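Local coordinates for beta-glucosidase (Chaetomella raphigera, PDB 6JXG), which probably hydrolyses terminal, non-reducing beta-D-glucosyl residues with release of beta-D-glucose, as a secreted family 3 glycoside hydrolase in cellulose breakdown, at residues S128-L133 against F571-G576; I501-V506 against Y531-Q536. All blocks are in the same frame, centred on the assembly; numbering follows the deposited sequence.

Interaction 1 (S128-L133 against F571-G576); sequences SPDPYL and FEFGYG
F573 reaches D130 with the far end of its ring, and the two side chains cross at about a right angle. The closest approach is 3.4 Å, from F573 CZ to D130 CB, and CE1 of the same ring lies 3.7 Å from that carbon. The methylene comes in obliquely, and the carboxylate plane is turned 37° from that of the ring. CB of F573 already points toward 128-133, and with CG anti to the backbone N (chi1 176°) the ring continues to D130. L133 adds a looser apolar touch, its CD2 standing 4.4 Å from F573 CZ. The carboxylate of D130 turns its hydrogen bonding to partners other than the ring. D130 is the N-cap of helix 131-147: its OD2 accepts from L133 N at 2.9 Å, nearly straight at 176° and through the anti lone pair. OD1 takes a hydrogen bond from Y559 and a salt bridge from R560, so both oxygens of this buried carboxylate are engaged. Leading into the cap is an ST turn: S128 OG, two residues back, accepts from D130 N at 3.1 Å. On the opposing side a type II turn from E572 to Y575, closed by Y575 N to E572 O, presents F573 at its second position and G574, with positive phi, at its third. The ring of F573 also stacks with Y559 and meets that of W82.

Interaction 2 (I501-V506 against Y531-Q536); sequences IVWAGV and YTIAKQ
W503 NE1 donates a hydrogen bond to Y531 OH, the one polar link between 501-506 and 531-536. The atoms are 2.8 Å apart and the N-H...O angle is 139°, so the bond is short but distinctly bent. The hydroxyl oxygen lies in the indole plane and therefore meets the edge of W503, displaced toward the benzo side, where W503 CZ2 is 3.2 Å from Y531 OH. The tyrosine gets there although its CB does not head for the strand: CG lies between the backbone N and the carbonyl carbon, which brings the phenol end nearer the strand.

The aromatic contact between the same two residues is rim to rim. The five-membered ring of W503 and the phenol ring have centroids 5.9 Å apart and planes at 77°, with neither ring over the face of the other. Y531 CE1 comes within 3.9 Å of W503 CZ2, an apolar touch beside the hydrogen bond.

A CH-pi contact serves one face of the indole. I533 CD1 sits 4.0 Å from the centroid of the six-membered ring of W503 and only 6° off its normal, arriving from the opposite direction to the tryptophan side chain.

W503 ends strand 498-503 in the mixed, mostly parallel sheet of the second domain of this family 3 enzyme, where its backbone pairs with V335 and its side chain also touches L337, I481 and S483. Edge and face of the indole are thus used for different chemistry: the buried N-H finds an acceptor in the plane, while the methyl bears on the pi surface, and together they would be expected to limit rotation of the indole.

Both contacts are buried, but they join different parts of the fold. Interaction 1 joins the N-terminal and C-terminal domains of the family 3 fold, setting the start of a helix in the first against a loop in the second, whereas interaction 2 lies within the C-terminal domain, between a strand end and a loop. Their centres are about 11 Å apart, and their loops are neighbours: F571 O and I533 N, at 2.9 Å, probably share a hydrogen bond, and F573 CD1 packs 3.8 Å from Y531 N. Across interaction 1 the touch is apolar, with polar groups used for capping and outside partners; interaction 2 combines a hydrogen bond with a rim-to-rim aromatic pair and a CH-pi contact.

Interaction 1 (S128-L133 against F571-G576)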
loop_
_atom_site.group_PDB
_atom_site.type_symbol
_atom_site.label_atom_id
_atom_site.label_comp_id
_atom_site.label_asym_id
_atom_site.label_seq_id
_atom_site.Cartn_x
_atom_site.Cartn_y
_atom_site.Cartn_z
ATOM N N SER A 128 3.540 -1.086 3.243
ATOM C CA SER A 128 4.482 -1.644 4.280
ATOM C C SER A 128 4.706 -0.776 5.499
ATOM O O SER A 128 4.602 0.437 5.449
ATOM C CB SER A 128 5.819 -2.070 3.699
ATOM O OG SER A 128 6.781 -1.068 3.764
ATOM N N PRO A 129 5.110 -1.414 6.612
ATOM C CA PRO A 129 5.496 -0.687 7.814
ATOM C C PRO A 129 6.914 -0.109 7.800
ATOM O O PRO A 129 7.347 0.463 8.807
ATOM C CB PRO A 129 5.369 -1.752 8.939
ATOM C CG PRO A 129 5.641 -3.014 8.253
ATOM C CD PRO A 129 4.974 -2.861 6.886
ATOM N N ASP A 130 7.582 -0.140 6.646
ATOM C CA ASP A 130 8.799 0.624 6.433
ATOM C C ASP A 130 8.514 1.953 5.743
ATOM O O ASP A 130 7.993 2.002 4.630
ATOM C CB ASP A 130 9.800 -0.121 5.570
ATOM C CG ASP A 130 11.081 0.656 5.455
ATOM O OD1 ASP A 130 11.846 0.613 6.475
ATOM O OD2 ASP A 130 11.287 1.344 4.419
ATOM N N PRO A 131 8.844 3.077 6.400
ATOM C CA PRO A 131 8.392 4.319 5.831
ATOM C C PRO A 131 9.086 4.671 4.519
ATOM O O PRO A 131 8.483 5.398 3.694
ATOM C CB PRO A 131 8.747 5.350 6.931
ATOM C CG PRO A 131 9.833 4.732 7.742
ATOM C CD PRO A 131 9.435 3.247 7.715
ATOM N N TYR A 132 10.354 4.240 4.314
ATOM C CA TYR A 132 11.080 4.592 3.099
ATOM C C TYR A 132 10.446 3.874 1.894
ATOM O O TYR A 132 10.175 4.500 0.824
ATOM C CB TYR A 132 12.572 4.222 3.231
ATOM C CG TYR A 132 13.356 4.626 2.039
ATOM C CD1 TYR A 132 13.834 5.912 1.913
ATOM C CD2 TYR A 132 13.568 3.754 0.988
ATOM C CE1 TYR A 132 14.584 6.295 0.773
ATOM C CE2 TYR A 132 14.228 4.140 -0.131
ATOM C CZ TYR A 132 14.749 5.411 -0.240
ATOM O OH TYR A 132 15.458 5.715 -1.442
ATOM N N LEU A 133 10.291 2.553 2.018
ATOM C CA LEU A 133 9.644 1.766 0.956
ATOM C C LEU A 133 8.263 2.289 0.667
ATOM O O LEU A 133 7.822 2.441 -0.506
ATOM C CB LEU A 133 9.563 0.286 1.330
ATOM C CG LEU A 133 8.881 -0.702 0.362
ATOM C CD1 LEU A 133 9.593 -0.659 -0.959
ATOM C CD2 LEU A 133 8.912 -2.093 0.936
ATOM N N PHE A 571 11.656 -15.132 9.070
ATOM C CA PHE A 571 12.087 -14.531 7.811
ATOM C C PHE A 571 12.020 -13.010 8.022
ATOM O O PHE A 571 10.956 -12.483 8.402
ATOM C CB PHE A 571 11.181 -14.965 6.688
ATOM C CG PHE A 571 11.110 -16.472 6.520
ATOM C CD1 PHE A 571 12.242 -17.169 6.155
ATOM C CD2 PHE A 571 9.910 -17.141 6.686
ATOM C CE1 PHE A 571 12.194 -18.584 5.977
ATOM C CE2 PHE A 571 9.854 -18.519 6.489
ATOM C CZ PHE A 571 11.006 -19.228 6.155
ATOM N N GLU A 572 13.171 -12.351 7.854
ATOM C CA GLU A 572 13.287 -10.945 8.088
ATOM C C GLU A 572 12.687 -10.073 6.981
ATOM O O GLU A 572 12.532 -10.489 5.804
ATOM C CB GLU A 572 14.766 -10.591 8.310
ATOM C CG GLU A 572 15.628 -10.717 7.061
ATOM C CD GLU A 572 16.266 -12.092 6.801
ATOM O OE1 GLU A 572 15.846 -13.102 7.403
ATOM O OE2 GLU A 572 17.164 -12.128 5.946
ATOM N N PHE A 573 12.391 -8.838 7.349
ATOM C CA PHE A 573 12.078 -7.795 6.370
ATOM C C PHE A 573 13.159 -7.782 5.291
ATOM O O PHE A 573 14.327 -7.791 5.610
ATOM C CB PHE A 573 11.982 -6.459 7.079
ATOM C CG PHE A 573 11.752 -5.252 6.174
ATOM C CD1 PHE A 573 10.446 -4.824 5.819
ATOM C CD2 PHE A 573 12.835 -4.570 5.637
ATOM C CE1 PHE A 573 10.239 -3.733 4.978
ATOM C CE2 PHE A 573 12.620 -3.450 4.823
ATOM C CZ PHE A 573 11.322 -3.025 4.499
ATOM N N GLY A 574 12.719 -7.769 4.035
ATOM C CA GLY A 574 13.615 -7.696 2.885
ATOM C C GLY A 574 14.168 -9.011 2.420
ATOM O O GLY A 574 14.925 -9.079 1.455
ATOM N N TYR A 575 13.756 -10.085 3.091
ATOM C CA TYR A 575 14.142 -11.441 2.652
ATOM C C TYR A 575 13.365 -12.021 1.467
ATOM O O TYR A 575 12.110 -11.942 1.334
ATOM C CB TYR A 575 14.035 -12.391 3.865
ATOM C CG TYR A 575 14.240 -13.845 3.565
ATOM C CD1 TYR A 575 13.164 -14.658 3.326
ATOM C CD2 TYR A 575 15.510 -14.424 3.640
ATOM C CE1 TYR A 575 13.335 -15.991 3.107
ATOM C CE2 TYR A 575 15.671 -15.784 3.440
ATOM C CZ TYR A 575 14.569 -16.548 3.172
ATOM O OH TYR A 575 14.655 -17.882 2.928
ATOM N N GLY A 576 14.094 -12.707 0.606
ATOM C CA GLY A 576 13.462 -13.487 -0.442
ATOM C C GLY A 576 14.519 -14.331 -1.126
ATOM O O GLY A 576 15.631 -13.845 -1.284
#

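Interaction 2 (I501-V506 against Y531-Q536)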
loop_
_atom_site.group_PDB
_atom_site.type_symbol
_atom_site.label_atom_id
_atom_site.label_comp_id
_atom_site.label_asym_id
_atom_site.label_seq_id
_atom_site.Cartn_x
_atom_site.Cartn_y
_atom_site.Cartn_z
ATOM N N ILE A 501 8.190 -23.230 0.240
ATOM C CA ILE A 501 7.102 -22.382 0.664
ATOM C C ILE A 501 7.145 -21.124 -0.241
ATOM O O ILE A 501 8.144 -20.404 -0.284
ATOM C CB ILE A 501 7.212 -21.994 2.141
ATOM C CG1 ILE A 501 7.172 -23.233 3.024
ATOM C CG2 ILE A 501 6.054 -21.114 2.543
ATOM C CD1 ILE A 501 7.358 -22.869 4.463
ATOM N N VAL A 502 6.047 -20.914 -0.968
ATOM C CA VAL A 502 5.891 -19.760 -1.845
ATOM C C VAL A 502 4.918 -18.770 -1.231
ATOM O O VAL A 502 3.761 -19.085 -1.083
ATOM C CB VAL A 502 5.337 -20.238 -3.173
ATOM C CG1 VAL A 502 5.155 -19.062 -4.093
ATOM C CG2 VAL A 502 6.238 -21.388 -3.711
ATOM N N TRP A 503 5.414 -17.600 -0.809
ATOM C CA TRP A 503 4.592 -16.540 -0.250
ATOM C C TRP A 503 4.079 -15.717 -1.447
ATOM O O TRP A 503 4.738 -14.769 -1.938
ATOM C CB TRP A 503 5.445 -15.732 0.711
ATOM C CG TRP A 503 4.754 -14.795 1.503
ATOM C CD1 TRP A 503 4.668 -13.457 1.251
ATOM C CD2 TRP A 503 4.089 -15.039 2.744
ATOM N NE1 TRP A 503 3.928 -12.863 2.231
ATOM C CE2 TRP A 503 3.576 -13.801 3.184
ATOM C CE3 TRP A 503 3.862 -16.166 3.514
ATOM C CZ2 TRP A 503 2.832 -13.681 4.316
ATOM C CZ3 TRP A 503 3.096 -16.051 4.650
ATOM C CH2 TRP A 503 2.596 -14.823 5.050
ATOM N N ALA A 504 2.898 -16.076 -1.914
ATOM C CA ALA A 504 2.421 -15.572 -3.214
ATOM C C ALA A 504 1.631 -14.276 -3.086
ATOM O O ALA A 504 1.353 -13.616 -4.091
ATOM C CB ALA A 504 1.532 -16.630 -3.840
ATOM N N GLY A 505 1.237 -13.936 -1.848
ATOM C CA GLY A 505 0.514 -12.704 -1.547
ATOM C C GLY A 505 -0.911 -12.671 -2.032
ATOM O O GLY A 505 -1.544 -13.719 -2.140
ATOM N N VAL A 506 -1.392 -11.471 -2.391
ATOM C CA VAL A 506 -2.770 -11.211 -2.748
ATOM C C VAL A 506 -2.726 -10.240 -3.925
ATOM O O VAL A 506 -2.413 -9.068 -3.795
ATOM C CB VAL A 506 -3.632 -10.718 -1.568
ATOM C CG1 VAL A 506 -3.936 -11.887 -0.643
ATOM C CG2 VAL A 506 -2.876 -9.707 -0.718
ATOM N N TYR A 531 7.454 -7.024 5.163
ATOM C CA TYR A 531 7.249 -7.088 6.609
ATOM C C TYR A 531 7.967 -8.297 7.174
ATOM O O TYR A 531 8.555 -9.082 6.430
ATOM C CB TYR A 531 5.762 -7.120 6.919
ATOM C CG TYR A 531 4.979 -8.056 6.007
ATOM C CD1 TYR A 531 5.253 -9.409 5.964
ATOM C CD2 TYR A 531 3.938 -7.565 5.188
ATOM C CE1 TYR A 531 4.559 -10.244 5.139
ATOM C CE2 TYR A 531 3.238 -8.419 4.363
ATOM C CZ TYR A 531 3.566 -9.752 4.344
ATOM O OH TYR A 531 2.832 -10.577 3.522
ATOM N N THR A 532 8.036 -8.368 8.485
ATOM C CA THR A 532 8.738 -9.457 9.143
ATOM C C THR A 532 7.826 -10.586 9.455
ATOM O O THR A 532 6.681 -10.324 9.888
ATOM C CB THR A 532 9.378 -8.961 10.462
ATOM O OG1 THR A 532 10.283 -7.920 10.214
ATOM C CG2 THR A 532 10.131 -10.063 11.228
ATOM N N ILE A 533 8.307 -11.841 9.241
ATOM C CA ILE A 533 7.621 -13.052 9.654
ATOM C C ILE A 533 8.364 -13.588 10.896
ATOM O O ILE A 533 9.507 -14.086 10.829
ATOM C CB ILE A 533 7.540 -14.106 8.535
ATOM C CG1 ILE A 533 6.719 -13.554 7.372
ATOM C CG2 ILE A 533 6.982 -15.459 9.032
ATOM C CD1 ILE A 533 6.483 -14.523 6.263
ATOM N N ALA A 534 7.713 -13.392 12.047
ATOM C CA ALA A 534 8.264 -13.774 13.356
ATOM C C ALA A 534 8.056 -15.268 13.630
ATOM O O ALA A 534 7.260 -15.977 12.951
ATOM C CB ALA A 534 7.582 -12.998 14.398
ATOM N N LYS A 535 8.751 -15.738 14.647
ATOM C CA LYS A 535 8.591 -17.104 15.122
ATOM C C LYS A 535 7.406 -17.267 16.092
ATOM O O LYS A 535 6.855 -18.378 16.202
ATOM C CB LYS A 535 9.859 -17.592 15.823
ATOM C CG LYS A 535 11.092 -17.556 14.952
ATOM C CD LYS A 535 12.181 -18.350 15.608
ATOM C CE LYS A 535 13.510 -18.002 15.024
ATOM N NZ LYS A 535 14.495 -18.750 15.897
ATOM N N GLN A 536 7.010 -16.190 16.728
ATOM C CA GLN A 536 5.792 -16.098 17.492
ATOM C C GLN A 536 5.203 -14.686 17.447
ATOM O O GLN A 536 5.919 -13.677 17.376
ATOM C CB GLN A 536 6.055 -16.482 18.955
ATOM C CG GLN A 536 6.901 -15.523 19.749
ATOM C CD GLN A 536 7.528 -16.127 21.036
ATOM O OE1 GLN A 536 8.487 -15.611 21.556
ATOM N NE2 GLN A 536 6.988 -17.157 21.522
#